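Side-chain contact in bacterial regulatory proteins, TetR family (Nitrosomonas europaea, PDB 3NI7), which probably binds DNA through a helix-turn-helix motif as a transcriptional regulator of the TetR family: residues E82-H85 with H86-I90. Numbering follows the deposited sequence.
Sequences ERIH and HLIMI
H85 and M89, one helical turn apart, run side by side in the same direction, and the selenomethionine lays its CG over one face of the imidazole, 4.1 Å from the ring centroid and displaced toward the rim. This is a CH-pi contact; the SE atom approaches obliquely at 5.1 Å from that centroid. With CG anti to the backbone N (chi1 -180°), the H85 ring swings forward along the helix toward M89. A histidine suits this place because its flat face takes the CG methylene of M89 while NE2 hydrogen-bonds the backbone O of R175 in helix 172-187. One residue back along the helix, I84 and I88 also lie alongside each other, CG2 of I84 meeting CD1 of I88 at 3.7 Å, two branched apolar chains fit for a buried face. Beneath both pairs run the backbone bonds, I88 N to I84 O and M89 N to H85 O, each 3.1 Å. L87 turns to another side, among W131, V132 and A135, while I84 and H85 touch L182. The i to i+4 spacing marks one turn of alpha-helix, here in helix 80-96, which lies against helices 51-69, 115-135 and 172-187 of the all-helical TetR fold.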
loop_
_atom_site.group_PDB
_atom_site.type_symbol
_atom_site.label_atom_id
_atom_site.label_comp_id
_atom_site.label_asym_id
_atom_site.label_seq_id
_atom_site.Cartn_x
_atom_site.Cartn_y
_atom_site.Cartn_z
ATOM N N GLU A 82 17.258 14.058 -2.390
ATOM C CA GLU A 82 18.178 12.959 -2.709
ATOM C C GLU A 82 18.326 12.008 -1.505
ATOM O O GLU A 82 18.414 10.810 -1.695
ATOM C CB GLU A 82 19.566 13.484 -3.148
ATOM C CG GLU A 82 19.594 14.330 -4.421
ATOM C CD GLU A 82 21.006 14.903 -4.754
ATOM O OE1 GLU A 82 21.849 14.170 -5.369
ATOM O OE2 GLU A 82 21.259 16.101 -4.413
ATOM N N ARG A 83 18.327 12.540 -0.288
ATOM C CA ARG A 83 18.568 11.706 0.933
ATOM C C ARG A 83 17.555 10.583 1.150
ATOM O O ARG A 83 17.909 9.444 1.234
ATOM C CB ARG A 83 18.657 12.564 2.197
ATOM C CG ARG A 83 19.983 13.313 2.342
ATOM C CD ARG A 83 20.068 14.041 3.659
ATOM N NE ARG A 83 21.320 14.786 3.793
ATOM C CZ ARG A 83 21.658 15.508 4.867
ATOM N NH1 ARG A 83 20.849 15.587 5.932
ATOM N NH2 ARG A 83 22.821 16.153 4.887
ATOM N N ILE A 84 16.290 10.928 1.180
ATOM C CA ILE A 84 15.237 9.954 1.248
ATOM C C ILE A 84 15.274 8.994 0.091
ATOM O O ILE A 84 15.067 7.830 0.296
ATOM C CB ILE A 84 13.883 10.608 1.241
ATOM C CG1 ILE A 84 13.712 11.389 2.539
ATOM C CG2 ILE A 84 12.815 9.552 1.102
ATOM C CD1 ILE A 84 12.565 12.380 2.559
ATOM N N HIS A 85 15.484 9.473 -1.139
ATOM C CA HIS A 85 15.559 8.569 -2.309
ATOM C C HIS A 85 16.735 7.604 -2.173
ATOM O O HIS A 85 16.667 6.442 -2.567
ATOM C CB HIS A 85 15.696 9.384 -3.576
ATOM C CG HIS A 85 15.773 8.572 -4.833
ATOM N ND1 HIS A 85 16.969 8.245 -5.430
ATOM C CD2 HIS A 85 14.797 8.095 -5.652
ATOM C CE1 HIS A 85 16.724 7.566 -6.540
ATOM N NE2 HIS A 85 15.417 7.474 -6.705
ATOM N N HIS A 86 17.822 8.086 -1.614
ATOM C CA HIS A 86 18.984 7.269 -1.517
ATOM C C HIS A 86 18.765 6.128 -0.509
ATOM O O HIS A 86 19.076 4.956 -0.782
ATOM C CB HIS A 86 20.174 8.117 -1.140
ATOM C CG HIS A 86 21.468 7.437 -1.414
ATOM N ND1 HIS A 86 21.778 6.190 -0.891
ATOM C CD2 HIS A 86 22.518 7.796 -2.197
ATOM C CE1 HIS A 86 22.972 5.818 -1.327
ATOM N NE2 HIS A 86 23.443 6.773 -2.118
ATOM N N LEU A 87 18.230 6.446 0.663
ATOM C CA LEU A 87 17.996 5.423 1.670
ATOM C C LEU A 87 16.996 4.401 1.182
ATOM O O LEU A 87 17.153 3.229 1.451
ATOM C CB LEU A 87 17.464 6.034 2.960
ATOM C CG LEU A 87 18.364 7.082 3.617
ATOM C CD1 LEU A 87 17.592 7.829 4.708
ATOM C CD2 LEU A 87 19.640 6.389 4.124
ATOM N N ILE A 88 15.940 4.820 0.503
ATOM C CA ILE A 88 14.919 3.850 0.146
ATOM C C ILE A 88 15.536 2.902 -0.847
ATOM O O ILE A 88 15.380 1.660 -0.766
ATOM C CB ILE A 88 13.631 4.467 -0.400
ATOM C CG1 ILE A 88 12.897 5.242 0.719
ATOM C CG2 ILE A 88 12.707 3.359 -0.875
ATOM C CD1 ILE A 88 11.709 6.132 0.189
HETATM N N MSE A 89 16.326 3.469 -1.729
HETATM C CA MSE A 89 16.973 2.638 -2.726
HETATM C C MSE A 89 17.920 1.620 -2.095
HETATM O O MSE A 89 17.827 0.461 -2.429
HETATM C CB MSE A 89 17.657 3.492 -3.825
HETATM C CG MSE A 89 16.679 4.120 -4.842
HETATM SE SE MSE A 89 15.148 2.977 -5.392
HETATM C CE MSE A 89 16.074 1.326 -6.004
ATOM N N ILE A 90 18.768 2.027 -1.148
ATOM C CA ILE A 90 19.624 1.066 -0.420
ATOM C C ILE A 90 18.770 -0.047 0.159
ATOM O O ILE A 90 19.063 -1.218 0.068
ATOM C CB ILE A 90 20.368 1.701 0.751
ATOM C CG1 ILE A 90 21.435 2.668 0.276
ATOM C CG2 ILE A 90 21.079 0.646 1.497
ATOM C CD1 ILE A 90 22.667 1.975 -0.242
#